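Local coordinates for C protein alpha-antigen (Streptococcus agalactiae, PDB 1YWM) that is a cell-wall-anchored surface protein that may contribute to both virulence and immunity, represented here by its N-terminal domain, at residues A[24-36]-A[53-65]. Residues are numbered along the deposited sequence; the frame is centred on the assembly and turned at random.
Sequences SAATLNTSITKNI and IDPLQLIVLEQGF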
ATOM      1  N   SER A  24      -6.469  -9.413 -25.782  1.00 20.14           N
ATOM      2  CA  SER A  24      -6.933  -9.695 -24.403  1.00 22.71           C
ATOM      3  C   SER A  24      -8.275  -9.074 -24.085  1.00 23.34           C
ATOM      4  O   SER A  24      -8.566  -7.956 -24.503  1.00 28.66           O
ATOM      5  CB  SER A  24      -5.921  -9.231 -23.329  1.00 21.72           C
ATOM      6  OG  SER A  24      -6.452  -9.428 -22.015  1.00 20.95           O
ATOM      7  N   ALA A  25      -9.077  -9.786 -23.294  1.00 20.97           N
ATOM      8  CA  ALA A  25     -10.381  -9.273 -22.897  1.00 22.66           C
ATOM      9  C   ALA A  25     -10.308  -8.518 -21.572  1.00 22.27           C
ATOM     10  O   ALA A  25     -11.340  -8.124 -21.005  1.00 25.41           O
ATOM     11  CB  ALA A  25     -11.370 -10.435 -22.800  1.00 18.97           C
ATOM     12  N   ALA A  26      -9.093  -8.333 -21.055  1.00 22.99           N
ATOM     13  CA  ALA A  26      -8.922  -7.630 -19.780  1.00 22.47           C
ATOM     14  C   ALA A  26      -7.888  -6.522 -19.919  1.00 20.48           C
ATOM     15  O   ALA A  26      -6.958  -6.629 -20.710  1.00 20.72           O
ATOM     16  CB  ALA A  26      -8.503  -8.592 -18.665  1.00 20.94           C
ATOM     17  N   THR A  27      -8.054  -5.463 -19.141  1.00 23.57           N
ATOM     18  CA  THR A  27      -7.025  -4.441 -19.087  1.00 24.42           C
ATOM     19  C   THR A  27      -6.884  -3.873 -17.665  1.00 22.07           C
ATOM     20  O   THR A  27      -7.853  -3.741 -16.920  1.00 22.70           O
ATOM     21  CB  THR A  27      -7.281  -3.336 -20.155  1.00 35.68           C
ATOM     22  OG1 THR A  27      -6.192  -2.400 -20.143  1.00 53.55           O
ATOM     23  CG2 THR A  27      -8.476  -2.492 -19.794  1.00 33.75           C
ATOM     24  N   LEU A  28      -5.656  -3.534 -17.315  1.00 20.39           N
ATOM     25  CA  LEU A  28      -5.340  -3.062 -15.972  1.00 28.88           C
ATOM     26  C   LEU A  28      -6.004  -1.709 -15.748  1.00 26.56           C
ATOM     27  O   LEU A  28      -5.910  -0.837 -16.605  1.00 29.92           O
ATOM     28  CB  LEU A  28      -3.822  -2.934 -15.842  1.00 26.24           C
ATOM     29  CG  LEU A  28      -3.146  -3.272 -14.526  1.00 33.49           C
ATOM     30  CD1 LEU A  28      -3.545  -4.651 -14.056  1.00 33.11           C
ATOM     31  CD2 LEU A  28      -1.628  -3.159 -14.681  1.00 25.34           C
ATOM     32  N   ASN A  29      -6.705  -1.554 -14.627  1.00 25.65           N
ATOM     33  CA  ASN A  29      -7.315  -0.274 -14.258  1.00 24.97           C
ATOM     34  C   ASN A  29      -6.304   0.699 -13.597  1.00 28.53           C
ATOM     35  O   ASN A  29      -6.189   0.760 -12.368  1.00 28.91           O
ATOM     36  CB  ASN A  29      -8.519  -0.512 -13.344  1.00 28.31           C
ATOM     37  CG  ASN A  29      -9.381   0.738 -13.163  1.00 39.01           C
ATOM     38  OD1 ASN A  29      -9.018   1.834 -13.597  1.00 30.62           O
ATOM     39  ND2 ASN A  29     -10.522   0.572 -12.510  1.00 39.99           N
ATOM     40  N   THR A  30      -5.597   1.469 -14.418  1.00 31.52           N
ATOM     41  CA  THR A  30      -4.527   2.364 -13.932  1.00 36.44           C
ATOM     42  C   THR A  30      -5.023   3.598 -13.148  1.00 37.32           C
ATOM     43  O   THR A  30      -4.214   4.364 -12.582  1.00 35.28           O
ATOM     44  CB  THR A  30      -3.643   2.819 -15.094  1.00 35.92           C
ATOM     45  OG1 THR A  30      -4.481   3.316 -16.142  1.00 34.10           O
ATOM     46  CG2 THR A  30      -2.906   1.633 -15.727  1.00 42.51           C
ATOM     47  N   SER A  31      -6.339   3.779 -13.110  1.00 32.53           N
ATOM     48  CA  SER A  31      -6.966   4.847 -12.337  1.00 35.63           C
ATOM     49  C   SER A  31      -6.948   4.591 -10.815  1.00 34.70           C
ATOM     50  O   SER A  31      -7.129   5.516 -10.011  1.00 33.62           O
ATOM     51  CB  SER A  31      -8.392   5.065 -12.829  1.00 32.07           C
ATOM     52  OG  SER A  31      -9.308   4.218 -12.157  1.00 39.82           O
ATOM     53  N   ILE A  32      -6.748   3.337 -10.430  1.00 26.99           N
ATOM     54  CA  ILE A  32      -6.661   2.953  -9.021  1.00 23.18           C
ATOM     55  C   ILE A  32      -5.201   3.142  -8.577  1.00 24.22           C
ATOM     56  O   ILE A  32      -4.428   2.176  -8.367  1.00 20.94           O
ATOM     57  CB  ILE A  32      -7.223   1.530  -8.793  1.00 22.33           C
ATOM     58  CG1 ILE A  32      -8.687   1.501  -9.274  1.00 32.73           C
ATOM     59  CG2 ILE A  32      -7.172   1.163  -7.336  1.00 22.07           C
ATOM     60  CD1 ILE A  32      -9.352   0.149  -9.208  1.00 39.56           C
ATOM     61  N   THR A  33      -4.841   4.414  -8.427  1.00 21.16           N
ATOM     62  CA  THR A  33      -3.460   4.800  -8.160  1.00 24.26           C
ATOM     63  C   THR A  33      -2.899   4.315  -6.827  1.00 20.94           C
ATOM     64  O   THR A  33      -1.664   4.172  -6.714  1.00 24.96           O
ATOM     65  CB  THR A  33      -3.238   6.325  -8.305  1.00 27.48           C
ATOM     66  OG1 THR A  33      -4.261   7.029  -7.595  1.00 25.50           O
ATOM     67  CG2 THR A  33      -3.399   6.742  -9.752  1.00 34.64           C
ATOM     68  N   LYS A  34      -3.755   4.048  -5.835  1.00 19.03           N
ATOM     69  CA  LYS A  34      -3.221   3.417  -4.614  1.00 17.37           C
ATOM     70  C   LYS A  34      -2.521   2.058  -4.910  1.00 21.38           C
ATOM     71  O   LYS A  34      -1.543   1.694  -4.244  1.00 17.02           O
ATOM     72  CB  LYS A  34      -4.303   3.255  -3.542  1.00 16.66           C
ATOM     73  CG  LYS A  34      -3.818   2.642  -2.257  1.00 17.87           C
ATOM     74  CD  LYS A  34      -2.712   3.482  -1.579  1.00 22.65           C
ATOM     75  CE  LYS A  34      -2.273   2.873  -0.238  1.00 17.94           C
ATOM     76  NZ  LYS A  34      -3.361   2.886   0.832  1.00 17.21           N
ATOM     77  N   ASN A  35      -3.013   1.325  -5.913  1.00 19.35           N
ATOM     78  CA  ASN A  35      -2.555  -0.037  -6.171  1.00 18.21           C
ATOM     79  C   ASN A  35      -1.810  -0.281  -7.489  1.00 19.24           C
ATOM     80  O   ASN A  35      -1.120  -1.282  -7.618  1.00 21.29           O
ATOM     81  CB  ASN A  35      -3.740  -1.014  -6.047  1.00 14.68           C
ATOM     82  CG  ASN A  35      -4.364  -0.985  -4.674  1.00 19.97           C
ATOM     83  OD1 ASN A  35      -5.431  -0.386  -4.485  1.00 21.22           O
ATOM     84  ND2 ASN A  35      -3.692  -1.611  -3.693  1.00 13.83           N
ATOM     85  N   ILE A  36      -2.001   0.608  -8.460  1.00 18.62           N
ATOM     86  CA  ILE A  36      -1.414   0.486  -9.791  1.00 23.50           C
ATOM     87  C   ILE A  36      -0.544   1.714 -10.061  1.00 23.74           C
ATOM     88  O   ILE A  36      -1.037   2.857 -10.041  1.00 28.86           O
ATOM     89  CB  ILE A  36      -2.534   0.382 -10.886  1.00 23.36           C
ATOM     90  CG1 ILE A  36      -3.531  -0.745 -10.573  1.00 21.87           C
ATOM     91  CG2 ILE A  36      -1.919   0.207 -12.259  1.00 26.42           C
ATOM     92  CD1 ILE A  36      -2.916  -2.190 -10.492  1.00 25.37           C
ATOM     93  N   ILE A  53      -9.111  -4.696  -0.117  1.00 23.00           N
ATOM     94  CA  ILE A  53      -8.506  -4.961  -1.434  1.00 17.92           C
ATOM     95  C   ILE A  53      -9.231  -6.120  -2.116  1.00 13.55           C
ATOM     96  O   ILE A  53      -9.226  -7.239  -1.605  1.00 22.93           O
ATOM     97  CB  ILE A  53      -7.002  -5.301  -1.285  1.00 17.81           C
ATOM     98  CG1 ILE A  53      -6.244  -4.158  -0.586  1.00 15.57           C
ATOM     99  CG2 ILE A  53      -6.370  -5.647  -2.659  1.00 21.04           C
ATOM    100  CD1 ILE A  53      -6.406  -2.743  -1.292  1.00 12.60           C
ATOM    101  N   ASP A  54      -9.827  -5.806  -3.262  1.00 23.17           N
ATOM    102  CA  ASP A  54     -10.401  -6.785  -4.153  1.00 20.42           C
ATOM    103  C   ASP A  54      -9.634  -6.712  -5.466  1.00 13.39           C
ATOM    104  O   ASP A  54      -9.826  -5.771  -6.241  1.00 17.79           O
ATOM    105  CB  ASP A  54     -11.869  -6.451  -4.409  1.00 21.68           C
ATOM    106  CG  ASP A  54     -12.498  -7.383  -5.431  1.00 30.59           C
ATOM    107  OD1 ASP A  54     -13.694  -7.204  -5.722  1.00 24.59           O
ATOM    108  OD2 ASP A  54     -11.854  -8.293  -6.007  1.00 18.23           O
ATOM    109  N   PRO A  55      -8.735  -7.680  -5.709  1.00 16.75           N
ATOM    110  CA  PRO A  55      -7.888  -7.641  -6.914  1.00 16.15           C
ATOM    111  C   PRO A  55      -8.688  -7.562  -8.210  1.00 12.06           C
ATOM    112  O   PRO A  55      -8.190  -6.989  -9.195  1.00 14.13           O
ATOM    113  CB  PRO A  55      -7.090  -8.949  -6.845  1.00 18.15           C
ATOM    114  CG  PRO A  55      -7.044  -9.268  -5.353  1.00 14.72           C
ATOM    115  CD  PRO A  55      -8.455  -8.859  -4.863  1.00 13.39           C
ATOM    116  N   LEU A  56      -9.911  -8.093  -8.211  1.00 17.87           N
ATOM    117  CA  LEU A  56     -10.750  -8.007  -9.426  1.00 19.22           C
ATOM    118  C   LEU A  56     -11.116  -6.592  -9.795  1.00 21.32           C
ATOM    119  O   LEU A  56     -11.422  -6.295 -10.956  1.00 18.96           O
ATOM    120  CB  LEU A  56     -11.998  -8.887  -9.321  1.00 19.57           C
ATOM    121  CG  LEU A  56     -11.766 -10.408  -9.307  1.00 22.48           C
ATOM    122  CD1 LEU A  56     -13.104 -11.176  -9.267  1.00 21.53           C
ATOM    123  CD2 LEU A  56     -10.900 -10.869 -10.485  1.00 21.31           C
ATOM    124  N   GLN A  57     -11.071  -5.688  -8.816  1.00 24.68           N
ATOM    125  CA  GLN A  57     -11.393  -4.298  -9.110  1.00 23.48           C
ATOM    126  C   GLN A  57     -10.229  -3.576  -9.797  1.00 26.58           C
ATOM    127  O   GLN A  57     -10.395  -2.454 -10.259  1.00 24.32           O
ATOM    128  CB  GLN A  57     -11.883  -3.563  -7.840  1.00 25.91           C
ATOM    129  CG  GLN A  57     -13.257  -4.062  -7.365  1.00 30.65           C
ATOM    130  CD  GLN A  57     -13.697  -3.499  -6.024  1.00 56.61           C
ATOM    131  OE1 GLN A  57     -13.102  -2.553  -5.505  1.00 54.26           O
ATOM    132  NE2 GLN A  57     -14.748  -4.088  -5.458  1.00 55.64           N
ATOM    133  N   LEU A  58      -9.078  -4.247  -9.928  1.00 19.87           N
ATOM    134  CA  LEU A  58      -7.902  -3.633 -10.545  1.00 18.02           C
ATOM    135  C   LEU A  58      -7.857  -3.863 -12.045  1.00 28.22           C
ATOM    136  O   LEU A  58      -6.949  -3.394 -12.726  1.00 25.55           O
ATOM    137  CB  LEU A  58      -6.615  -4.143  -9.875  1.00 17.60           C
ATOM    138  CG  LEU A  58      -6.574  -4.004  -8.335  1.00 18.66           C
ATOM    139  CD1 LEU A  58      -5.274  -4.608  -7.769  1.00 21.42           C
ATOM    140  CD2 LEU A  58      -6.692  -2.519  -7.959  1.00 26.49           C
ATOM    141  N   ILE A  59      -8.845  -4.587 -12.569  1.00 30.07           N
ATOM    142  CA  ILE A  59      -8.894  -4.810 -14.011  1.00 24.12           C
ATOM    143  C   ILE A  59     -10.249  -4.469 -14.594  1.00 29.28           C
ATOM    144  O   ILE A  59     -11.254  -4.453 -13.881  1.00 28.19           O
ATOM    145  CB  ILE A  59      -8.531  -6.246 -14.361  1.00 25.95           C
ATOM    146  CG1 ILE A  59      -9.437  -7.229 -13.612  1.00 22.48           C
ATOM    147  CG2 ILE A  59      -7.038  -6.495 -14.131  1.00 30.93           C
ATOM    148  CD1 ILE A  59      -9.816  -8.393 -14.465  1.00 32.41           C
ATOM    149  N   VAL A  60     -10.261  -4.181 -15.895  1.00 26.39           N
ATOM    150  CA  VAL A  60     -11.508  -3.928 -16.597  1.00 31.46           C
ATOM    151  C   VAL A  60     -11.710  -5.060 -17.601  1.00 26.91           C
ATOM    152  O   VAL A  60     -10.830  -5.351 -18.409  1.00 28.91           O
ATOM    153  CB  VAL A  60     -11.488  -2.546 -17.304  1.00 31.70           C
ATOM    154  CG1 VAL A  60     -12.738  -2.356 -18.167  1.00 32.73           C
ATOM    155  CG2 VAL A  60     -11.366  -1.423 -16.289  1.00 33.69           C
ATOM    156  N   LEU A  61     -12.875  -5.691 -17.534  1.00 26.54           N
ATOM    157  CA  LEU A  61     -13.183  -6.846 -18.373  1.00 25.23           C
ATOM    158  C   LEU A  61     -14.222  -6.509 -19.410  1.00 29.27           C
ATOM    159  O   LEU A  61     -15.216  -5.816 -19.130  1.00 29.12           O
ATOM    160  CB  LEU A  61     -13.758  -7.964 -17.531  1.00 29.83           C
ATOM    161  CG  LEU A  61     -12.811  -8.883 -16.812  1.00 34.55           C
ATOM    162  CD1 LEU A  61     -13.628  -9.537 -15.733  1.00 23.87           C
ATOM    163  CD2 LEU A  61     -12.254  -9.907 -17.818  1.00 28.12           C
ATOM    164  N   GLU A  62     -13.985  -7.024 -20.602  1.00 29.40           N
ATOM    165  CA  GLU A  62     -14.953  -7.002 -21.688  1.00 28.81           C
ATOM    166  C   GLU A  62     -16.188  -7.826 -21.328  1.00 32.65           C
ATOM    167  O   GLU A  62     -16.109  -8.816 -20.570  1.00 30.41           O
ATOM    168  CB  GLU A  62     -14.289  -7.551 -22.957  1.00 26.50           C
ATOM    169  CG  GLU A  62     -13.702  -6.484 -23.865  1.00 50.15           C
ATOM    170  CD  GLU A  62     -12.765  -7.041 -24.932  1.00 64.55           C
ATOM    171  OE1 GLU A  62     -12.984  -8.186 -25.425  1.00 42.85           O
ATOM    172  OE2 GLU A  62     -11.804  -6.318 -25.282  1.00 52.31           O
ATOM    173  N   GLN A  63     -17.339  -7.410 -21.855  1.00 32.85           N
ATOM    174  CA  GLN A  63     -18.581  -8.154 -21.667  1.00 32.89           C
ATOM    175  C   GLN A  63     -18.395  -9.595 -22.159  1.00 23.41           C
ATOM    176  O   GLN A  63     -17.748  -9.827 -23.182  1.00 23.10           O
ATOM    177  CB  GLN A  63     -19.737  -7.462 -22.408  1.00 38.98           C
ATOM    178  CG  GLN A  63     -21.140  -7.938 -22.001  1.00 56.64           C
ATOM    179  CD  GLN A  63     -21.697  -9.034 -22.919  1.00 73.54           C
ATOM    180  OE1 GLN A  63     -22.537  -9.841 -22.497  1.00 76.18           O
ATOM    181  NE2 GLN A  63     -21.236  -9.062 -24.169  1.00 73.24           N
ATOM    182  N   GLY A  64     -18.927 -10.546 -21.397  1.00 25.12           N
ATOM    183  CA  GLY A  64     -18.878 -11.946 -21.755  1.00 28.50           C
ATOM    184  C   GLY A  64     -17.682 -12.689 -21.192  1.00 30.84           C
ATOM    185  O   GLY A  64     -17.560 -13.897 -21.397  1.00 30.11           O
ATOM    186  N   PHE A  65     -16.794 -11.978 -20.492  1.00 20.43           N
ATOM    187  CA  PHE A  65     -15.612 -12.616 -19.914  1.00 16.36           C
ATOM    188  C   PHE A  65     -15.544 -12.427 -18.404  1.00 20.70           C
ATOM    189  O   PHE A  65     -16.031 -11.421 -17.878  1.00 21.16           O
ATOM    190  CB  PHE A  65     -14.363 -12.046 -20.580  1.00 16.63           C
ATOM    191  CG  PHE A  65     -14.249 -12.432 -22.023  1.00 18.41           C
ATOM    192  CD1 PHE A  65     -14.732 -11.594 -23.020  1.00 26.15           C
ATOM    193  CD2 PHE A  65     -13.732 -13.667 -22.378  1.00 16.72           C
ATOM    194  CE1 PHE A  65     -14.655 -11.964 -24.359  1.00 21.87           C
ATOM    195  CE2 PHE A  65     -13.658 -14.050 -23.746  1.00 15.50           C
ATOM    196  CZ  PHE A  65     -14.120 -13.189 -24.718  1.00 25.13           C
TER
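Thr27 and Val60 form the hydrogen-bonded pair at the middle of a two-stranded antiparallel ribbon, strands 26-28 and 59-61, whose axes run at 157°. Thr27 N donates to Val60 O (2.9 Å) and Val60 N to Thr27 O (2.7 Å), while their side chains lie side by side, Thr27 CG2 against Val60 CB. Two outer bonds extend the ladder. Glu62 N reaches Ala25 O at 2.9 Å, and Asn29 N reaches Leu58 O at 2.7 Å. The latter donor comes from above the carbonyl plane, where the strand gives way to the type I turn from Asn29 to Ile32.

Leu58, at the end of a 3-10 turn, carries much of the apolar contact at the loop end. Its CB meets the end of Ile36, CD1, at 4.2 Å. Chi1 (-53°) sets CG beside the backbone N, and chi2 (177°) then directs the CD2 branch at the loop: CD2 touches Ile32 CG2 at 3.8 Å, the two side chains crossing at about a right angle, and Asn35 CB also at 3.8 Å. CD1 has no close partner in segment 24-36; the side chain also touches Tyr94 of strand 88-97. Asn35 ND2 donates to Tyr42 O. At the other end, Ala25 CB sits over one face of the Phe65 ring, 3.7 Å from its centroid, a CH-pi contact.

Ala26 and Ile59 touch strand 88-97, and Ala26 and Leu28 touch strand 113-121, placing the ribbon against the main sheet of the fibronectin-like beta sandwich. Four main-chain bonds thus set the register from Ala25/Glu62 to Asn29/Leu58, whereas apolar contacts dominate among the side chains, without a salt bridge between the segments.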